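Local coordinates for protein MATE family efflux transporter (Vibrio cholerae, PDB 6IDP) that probably exports drugs and other toxic compounds across the bacterial membrane, driven by protons, as a member of the MATE family of multidrug efflux transporters, at residues V65-A70 / H235-A240; W19-G24 / T165-T170. One frame throughout, in Å; residues are numbered along the deposited sequence.

Both contacts are buried helix-helix packings within one all-helical membrane protein, and they involve four different helices. Interaction 1 joins 65-70 of helix 54-80 to 235-240 of helix 226-259 in an antiparallel sense, probably bridging the two lobes of the MATE fold; interaction 2 sets 19-24 of helix 5-39 beside 165-170 of helix 161-184, nearly parallel, within the N-terminal lobe. Their segments alternate along the chain, yet the centres are 23 Å apart and the nearest atoms about 11 Å. Glycines bring the helices close in each. A monoolein tail lies against Trp19 and Phe23 of helix 5-39; another monoolein touches Val65, and the Ile69 side chain is about 8 Å from a bound monoolein.

Interaction 1: V65-A70 / H235-A240; sequences VGLGIA and HIMGPA
Gly66 and Ala70 of helix 54-80 receive Ala240, Met237 and Ile236 of helix 226-259 in a tight antiparallel van der Waals packing. The axes of the short segments approach to 7.9 Å, with 144° between their N-to-C directions. Glycine and alanine make this possible: Ala240 CB rests 4.1 Å from Gly66 CA, where no side chain holds it off, and one helical turn further Ala70 CB lies 3.8 Å from Ile236 CB. The same Ala70 methyl also reaches the backbone of its partner, 3.8 Å from Met237 N.

On one flank Met237 carries the contact. With CG anti to its backbone N (chi1 176°), its chain runs out past the Gly66 carbonyl and alongside Leu67, pointing the same way, and the sulfur SD comes 3.9 Å from Leu67 CD1. A bend at the last torsion turns the terminal methyl aside. On the other flank Ile69 and Ile236 cross at about a right angle and meet branch to branch, CG2 of Ile69 being 4.0 Å from CG2 of Ile236. The CD1 end of Ile69 extends instead to Ala240 CB, at 4.2 Å.

Pro239 interrupts the backbone bonding of helix 226-259, producing a kink. The His235 carbonyl is hydrogen-bonded to Ser379 OG of helix 379-435, that of Pro239 to Ser243 OG on its own helix. The contact probably bridges the N- and C-terminal lobes of the MATE fold: helix 124-156 backs Leu67 through Phe149, while Asn374 of helix 360-375 touches both isoleucines and helix 379-435 packs on Ile236 and Pro239.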
ATOM      1  N   VAL A  65      -3.087  -4.910  -5.199  1.00 26.29           N
ATOM      2  CA  VAL A  65      -1.793  -4.233  -5.181  1.00 41.66           C
ATOM      3  C   VAL A  65      -0.758  -5.085  -5.914  1.00 33.31           C
ATOM      4  O   VAL A  65       0.026  -4.568  -6.709  1.00 32.70           O
ATOM      5  CB  VAL A  65      -1.320  -3.934  -3.743  1.00 44.31           C
ATOM      6  CG1 VAL A  65       0.152  -3.552  -3.729  1.00 40.85           C
ATOM      7  CG2 VAL A  65      -2.154  -2.812  -3.144  1.00 40.42           C
ATOM      8  N   GLY A  66      -0.782  -6.390  -5.657  1.00 28.16           N
ATOM      9  CA  GLY A  66       0.080  -7.329  -6.354  1.00 29.73           C
ATOM     10  C   GLY A  66      -0.052  -7.263  -7.867  1.00 33.36           C
ATOM     11  O   GLY A  66       0.947  -7.338  -8.584  1.00 40.32           O
ATOM     12  N   LEU A  67      -1.280  -7.116  -8.358  1.00 30.81           N
ATOM     13  CA  LEU A  67      -1.507  -6.983  -9.795  1.00 26.77           C
ATOM     14  C   LEU A  67      -1.068  -5.610 -10.292  1.00 28.87           C
ATOM     15  O   LEU A  67      -0.552  -5.482 -11.404  1.00 33.20           O
ATOM     16  CB  LEU A  67      -2.980  -7.225 -10.142  1.00 27.70           C
ATOM     17  CG  LEU A  67      -3.355  -7.057 -11.619  1.00 30.97           C
ATOM     18  CD1 LEU A  67      -2.472  -7.923 -12.514  1.00 30.14           C
ATOM     19  CD2 LEU A  67      -4.824  -7.371 -11.853  1.00 25.47           C
ATOM     20  N   GLY A  68      -1.272  -4.586  -9.471  1.00 28.62           N
ATOM     21  CA  GLY A  68      -0.844  -3.240  -9.814  1.00 28.77           C
ATOM     22  C   GLY A  68       0.665  -3.143  -9.971  1.00 28.75           C
ATOM     23  O   GLY A  68       1.166  -2.483 -10.887  1.00 30.19           O
ATOM     24  N   ILE A  69       1.387  -3.807  -9.075  1.00 26.51           N
ATOM     25  CA  ILE A  69       2.843  -3.861  -9.139  1.00 29.54           C
ATOM     26  C   ILE A  69       3.307  -4.567 -10.423  1.00 32.85           C
ATOM     27  O   ILE A  69       4.225  -4.100 -11.095  1.00 29.88           O
ATOM     28  CB  ILE A  69       3.423  -4.574  -7.893  1.00 27.73           C
ATOM     29  CG1 ILE A  69       3.175  -3.732  -6.635  1.00 31.90           C
ATOM     30  CG2 ILE A  69       4.910  -4.847  -8.061  1.00 31.28           C
ATOM     31  CD1 ILE A  69       3.635  -4.388  -5.340  1.00 26.87           C
ATOM     32  N   ALA A  70       2.656  -5.676 -10.772  1.00 34.34           N
ATOM     33  CA  ALA A  70       2.995  -6.416 -11.988  1.00 29.46           C
ATOM     34  C   ALA A  70       2.678  -5.603 -13.239  1.00 32.41           C
ATOM     35  O   ALA A  70       3.455  -5.584 -14.197  1.00 36.08           O
ATOM     36  CB  ALA A  70       2.253  -7.746 -12.027  1.00 24.41           C
ATOM     37  N   HIS A 235       4.851 -13.662 -13.069  1.00 32.53           N
ATOM     38  CA  HIS A 235       6.196 -13.712 -12.501  1.00 35.98           C
ATOM     39  C   HIS A 235       6.412 -12.640 -11.436  1.00 35.22           C
ATOM     40  O   HIS A 235       7.191 -12.831 -10.501  1.00 28.42           O
ATOM     41  CB  HIS A 235       7.245 -13.561 -13.605  1.00 36.77           C
ATOM     42  CG  HIS A 235       8.647 -13.446 -13.091  1.00 46.95           C
ATOM     43  ND1 HIS A 235       9.321 -14.507 -12.524  1.00 49.27           N
ATOM     44  CD2 HIS A 235       9.500 -12.395 -13.054  1.00 46.75           C
ATOM     45  CE1 HIS A 235      10.530 -14.113 -12.162  1.00 44.34           C
ATOM     46  NE2 HIS A 235      10.664 -12.837 -12.472  1.00 45.97           N
ATOM     47  N   ILE A 236       5.732 -11.509 -11.592  1.00 32.47           N
ATOM     48  CA  ILE A 236       5.836 -10.421 -10.630  1.00 34.81           C
ATOM     49  C   ILE A 236       4.734 -10.534  -9.587  1.00 36.99           C
ATOM     50  O   ILE A 236       4.978 -10.426  -8.387  1.00 38.62           O
ATOM     51  CB  ILE A 236       5.729  -9.038 -11.306  1.00 35.18           C
ATOM     52  CG1 ILE A 236       6.679  -8.932 -12.502  1.00 34.51           C
ATOM     53  CG2 ILE A 236       5.991  -7.934 -10.293  1.00 25.49           C
ATOM     54  CD1 ILE A 236       8.109  -8.624 -12.129  1.00 34.88           C
ATOM     55  N   MET A 237       3.519 -10.763 -10.070  1.00 34.49           N
ATOM     56  CA  MET A 237       2.322 -10.747  -9.241  1.00 33.44           C
ATOM     57  C   MET A 237       2.330 -11.808  -8.144  1.00 38.14           C
ATOM     58  O   MET A 237       1.885 -11.550  -7.022  1.00 39.16           O
ATOM     59  CB  MET A 237       1.089 -10.922 -10.125  1.00 37.52           C
ATOM     60  CG  MET A 237      -0.214 -11.020  -9.363  1.00 41.83           C
ATOM     61  SD  MET A 237      -1.624 -11.104 -10.472  1.00 77.05           S
ATOM     62  CE  MET A 237      -1.063 -12.358 -11.621  1.00 72.05           C
ATOM     63  N   GLY A 238       2.827 -12.997  -8.471  1.00 37.41           N
ATOM     64  CA  GLY A 238       2.939 -14.074  -7.503  1.00 36.08           C
ATOM     65  C   GLY A 238       3.707 -13.676  -6.253  1.00 39.46           C
ATOM     66  O   GLY A 238       3.131 -13.616  -5.168  1.00 38.58           O
ATOM     67  N   PRO A 239       5.016 -13.408  -6.400  1.00 37.29           N
ATOM     68  CA  PRO A 239       5.855 -12.965  -5.280  1.00 38.03           C
ATOM     69  C   PRO A 239       5.366 -11.668  -4.639  1.00 38.90           C
ATOM     70  O   PRO A 239       5.509 -11.497  -3.428  1.00 39.88           O
ATOM     71  CB  PRO A 239       7.226 -12.759  -5.934  1.00 36.70           C
ATOM     72  CG  PRO A 239       7.219 -13.671  -7.107  1.00 35.12           C
ATOM     73  CD  PRO A 239       5.810 -13.646  -7.619  1.00 34.26           C
ATOM     74  N   ALA A 240       4.799 -10.769  -5.439  1.00 37.43           N
ATOM     75  CA  ALA A 240       4.328  -9.486  -4.927  1.00 39.93           C
ATOM     76  C   ALA A 240       3.129  -9.663  -4.002  1.00 47.48           C
ATOM     77  O   ALA A 240       2.997  -8.953  -3.006  1.00 50.79           O
ATOM     78  CB  ALA A 240       3.978  -8.549  -6.073  1.00 35.18           C
TER

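Interaction 2: W19-G24 / T165-T170; sequences WPMLFG and TLMMVT. With OLC ((2R)-2,3-dihydroxypropyl (9Z)-octadec-9-enoate), chain M.
Gly24 and Met167 meet in a near-parallel helix packing that joins helix 5-39 to helix 161-184, both in the N-terminal half of the transporter. The segment axes make an angle of only 14° and approach to 8.2 Å. Met167 lies over the bare backbone of Gly24: its CB is 3.7 Å from Gly24 CA, and a bend at chi3 (72°) folds the terminal methyl back, so that Met167 CE sits 3.4 Å from Gly24 C.

Two further methionines extend the interface. The Met21 side chain, bent at both chi2 and chi3, crosses that of Met167 at about a right angle, CE of Met21 being 4.1 Å from SD of Met167. Met168 brings its SD to 3.9 Å from Phe23 CB and meets the Phe23 ring obliquely.

Farther round helix 5-39, a monoolein tail runs over one face of the Trp19 indole, with its C15 atom 3.6 Å above the ring plane. Pro20 CD packs on the opposite face, so the ring is sandwiched between proline and lipid. The Trp19 NE1 group is hydrogen-bonded to Gln16 OE1, which helps fix the ring's rotation. The tail continues to Phe23, where C17 of monoolein lies 3.9 Å from Phe23 CZ.

Ser27 OG of helix 5-39 is hydrogen-bonded to the carbonyls of Phe23 and Gly24 on its own helix, and only weakly to that of Met167 on the facing one. The backbone N atoms of Pro20 and Met21 lack a bond to the preceding turn, a local break in the first transmembrane helix; MATE transporters are known with this helix straight or bent, and the straight form is probably the one captured here. The whole is a glycine-methionine packing of two near-parallel helices in the N-terminal lobe of the MATE fold, with Trp19 and Phe23 facing lipid.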
ATOM      1  N   TRP A  19       4.452  14.001  -6.088  1.00 32.09           N
ATOM      2  CA  TRP A  19       3.530  14.821  -5.298  1.00 38.45           C
ATOM      3  C   TRP A  19       2.032  14.585  -5.597  1.00 38.06           C
ATOM      4  O   TRP A  19       1.218  14.708  -4.684  1.00 36.44           O
ATOM      5  CB  TRP A  19       3.876  16.317  -5.435  1.00 35.68           C
ATOM      6  CG  TRP A  19       3.480  16.984  -6.720  1.00 40.36           C
ATOM      7  CD1 TRP A  19       4.292  17.269  -7.781  1.00 40.89           C
ATOM      8  CD2 TRP A  19       2.179  17.480  -7.068  1.00 41.03           C
ATOM      9  NE1 TRP A  19       3.575  17.896  -8.771  1.00 45.85           N
ATOM     10  CE2 TRP A  19       2.276  18.035  -8.359  1.00 46.57           C
ATOM     11  CE3 TRP A  19       0.942  17.498  -6.416  1.00 40.40           C
ATOM     12  CZ2 TRP A  19       1.182  18.603  -9.009  1.00 49.58           C
ATOM     13  CZ3 TRP A  19      -0.139  18.059  -7.064  1.00 47.19           C
ATOM     14  CH2 TRP A  19      -0.014  18.605  -8.347  1.00 49.45           C
ATOM     15  N   PRO A  20       1.652  14.244  -6.850  1.00 37.12           N
ATOM     16  CA  PRO A  20       0.220  13.942  -6.978  1.00 34.38           C
ATOM     17  C   PRO A  20      -0.190  12.674  -6.232  1.00 37.44           C
ATOM     18  O   PRO A  20      -1.324  12.580  -5.764  1.00 36.79           O
ATOM     19  CB  PRO A  20       0.025  13.758  -8.488  1.00 30.54           C
ATOM     20  CG  PRO A  20       1.173  14.447  -9.116  1.00 32.02           C
ATOM     21  CD  PRO A  20       2.316  14.257  -8.168  1.00 37.14           C
ATOM     22  N   MET A  21       0.722  11.710  -6.137  1.00 33.80           N
ATOM     23  CA  MET A  21       0.440  10.476  -5.415  1.00 34.19           C
ATOM     24  C   MET A  21       0.410  10.743  -3.916  1.00 38.21           C
ATOM     25  O   MET A  21      -0.310  10.080  -3.174  1.00 46.67           O
ATOM     26  CB  MET A  21       1.473   9.395  -5.747  1.00 28.63           C
ATOM     27  CG  MET A  21       1.419   8.908  -7.189  1.00 27.07           C
ATOM     28  SD  MET A  21      -0.247   8.486  -7.743  1.00 45.70           S
ATOM     29  CE  MET A  21      -0.673   7.155  -6.627  1.00 34.87           C
ATOM     30  N   LEU A  22       1.198  11.720  -3.479  1.00 35.79           N
ATOM     31  CA  LEU A  22       1.170  12.162  -2.092  1.00 38.73           C
ATOM     32  C   LEU A  22      -0.202  12.723  -1.740  1.00 38.13           C
ATOM     33  O   LEU A  22      -0.800  12.339  -0.735  1.00 37.64           O
ATOM     34  CB  LEU A  22       2.251  13.214  -1.838  1.00 41.78           C
ATOM     35  CG  LEU A  22       2.305  13.792  -0.422  1.00 48.86           C
ATOM     36  CD1 LEU A  22       2.621  12.699   0.584  1.00 51.40           C
ATOM     37  CD2 LEU A  22       3.325  14.919  -0.337  1.00 51.08           C
ATOM     38  N   PHE A  23      -0.695  13.628  -2.580  1.00 39.68           N
ATOM     39  CA  PHE A  23      -1.990  14.261  -2.353  1.00 49.39           C
ATOM     40  C   PHE A  23      -3.120  13.247  -2.467  1.00 50.17           C
ATOM     41  O   PHE A  23      -4.109  13.327  -1.742  1.00 54.20           O
ATOM     42  CB  PHE A  23      -2.220  15.413  -3.339  1.00 54.68           C
ATOM     43  CG  PHE A  23      -1.463  16.669  -3.002  1.00 64.32           C
ATOM     44  CD1 PHE A  23      -0.510  16.681  -1.994  1.00 69.30           C
ATOM     45  CD2 PHE A  23      -1.716  17.846  -3.689  1.00 71.51           C
ATOM     46  CE1 PHE A  23       0.184  17.840  -1.688  1.00 74.96           C
ATOM     47  CE2 PHE A  23      -1.028  19.009  -3.384  1.00 75.52           C
ATOM     48  CZ  PHE A  23      -0.077  19.004  -2.383  1.00 77.06           C
ATOM     49  N   GLY A  24      -2.965  12.295  -3.382  1.00 48.27           N
ATOM     50  CA  GLY A  24      -3.943  11.238  -3.557  1.00 49.76           C
ATOM     51  C   GLY A  24      -4.101  10.407  -2.298  1.00 50.52           C
ATOM     52  O   GLY A  24      -5.216  10.176  -1.833  1.00 54.67           O
ATOM     53  N   THR A 165      -5.241  13.021  -8.941  1.00 42.58           N
ATOM     54  CA  THR A 165      -6.354  13.958  -8.938  1.00 39.91           C
ATOM     55  C   THR A 165      -7.677  13.251  -8.649  1.00 37.87           C
ATOM     56  O   THR A 165      -8.494  13.743  -7.870  1.00 40.04           O
ATOM     57  CB  THR A 165      -6.446  14.706 -10.285  1.00 39.27           C
ATOM     58  OG1 THR A 165      -5.308  15.565 -10.427  1.00 40.72           O
ATOM     59  CG2 THR A 165      -7.712  15.545 -10.359  1.00 43.68           C
ATOM     60  N   LEU A 166      -7.877  12.091  -9.266  1.00 32.14           N
ATOM     61  CA  LEU A 166      -9.125  11.355  -9.101  1.00 35.48           C
ATOM     62  C   LEU A 166      -9.265  10.753  -7.705  1.00 35.05           C
ATOM     63  O   LEU A 166     -10.379  10.581  -7.212  1.00 32.59           O
ATOM     64  CB  LEU A 166      -9.246  10.258 -10.158  1.00 31.29           C
ATOM     65  CG  LEU A 166      -9.622  10.741 -11.561  1.00 41.66           C
ATOM     66  CD1 LEU A 166      -9.872   9.560 -12.480  1.00 41.02           C
ATOM     67  CD2 LEU A 166     -10.839  11.654 -11.514  1.00 44.45           C
ATOM     68  N   MET A 167      -8.140  10.429  -7.074  1.00 36.48           N
ATOM     69  CA  MET A 167      -8.173   9.960  -5.693  1.00 39.05           C
ATOM     70  C   MET A 167      -8.704  11.062  -4.787  1.00 37.76           C
ATOM     71  O   MET A 167      -9.442  10.792  -3.841  1.00 41.37           O
ATOM     72  CB  MET A 167      -6.787   9.505  -5.229  1.00 37.03           C
ATOM     73  CG  MET A 167      -6.328   8.201  -5.855  1.00 32.22           C
ATOM     74  SD  MET A 167      -4.599   7.826  -5.501  1.00 48.64           S
ATOM     75  CE  MET A 167      -4.695   7.389  -3.769  1.00 53.42           C
ATOM     76  N   MET A 168      -8.338  12.304  -5.083  1.00 36.33           N
ATOM     77  CA  MET A 168      -8.863  13.439  -4.336  1.00 38.83           C
ATOM     78  C   MET A 168     -10.359  13.597  -4.585  1.00 41.28           C
ATOM     79  O   MET A 168     -11.132  13.814  -3.653  1.00 47.42           O
ATOM     80  CB  MET A 168      -8.124  14.728  -4.705  1.00 41.41           C
ATOM     81  CG  MET A 168      -6.634  14.692  -4.396  1.00 50.84           C
ATOM     82  SD  MET A 168      -5.909  16.316  -4.073  1.00103.73           S
ATOM     83  CE  MET A 168      -5.932  17.051  -5.705  1.00 66.51           C
ATOM     84  N   VAL A 169     -10.760  13.472  -5.846  1.00 39.93           N
ATOM     85  CA  VAL A 169     -12.156  13.645  -6.232  1.00 42.58           C
ATOM     86  C   VAL A 169     -13.061  12.596  -5.586  1.00 42.31           C
ATOM     87  O   VAL A 169     -14.096  12.931  -5.013  1.00 39.39           O
ATOM     88  CB  VAL A 169     -12.324  13.587  -7.762  1.00 41.96           C
ATOM     89  CG1 VAL A 169     -13.797  13.596  -8.139  1.00 40.11           C
ATOM     90  CG2 VAL A 169     -11.598  14.755  -8.412  1.00 40.78           C
ATOM     91  N   THR A 170     -12.664  11.330  -5.669  1.00 37.61           N
ATOM     92  CA  THR A 170     -13.467  10.254  -5.098  1.00 35.19           C
ATOM     93  C   THR A 170     -13.486  10.320  -3.570  1.00 40.37           C
ATOM     94  O   THR A 170     -14.478   9.950  -2.944  1.00 40.24           O
ATOM     95  CB  THR A 170     -12.964   8.866  -5.549  1.00 31.56           C
ATOM     96  OG1 THR A 170     -11.599   8.693  -5.152  1.00 35.73           O
ATOM     97  CG2 THR A 170     -13.077   8.721  -7.063  1.00 27.98           C
TER
HETATM   98  C18 OLC M 512       4.327  19.208  -1.537  1.00 60.21           C
HETATM   99  C10 OLC M 512       3.013  21.937  -9.979  1.00 54.09           C
HETATM  100  C17 OLC M 512       3.739  19.091  -2.927  1.00 60.11           C
HETATM  101  C11 OLC M 512       4.155  22.167  -9.014  1.00 51.79           C
HETATM  102  C16 OLC M 512       3.663  20.463  -3.561  1.00 58.64           C
HETATM  103  C12 OLC M 512       3.995  21.268  -7.806  1.00 44.46           C
HETATM  104  C15 OLC M 512       3.178  20.343  -4.991  1.00 52.73           C
HETATM  105  C13 OLC M 512       2.730  21.639  -7.064  1.00 48.43           C
HETATM  106  C14 OLC M 512       3.008  21.728  -5.579  1.00 52.35           C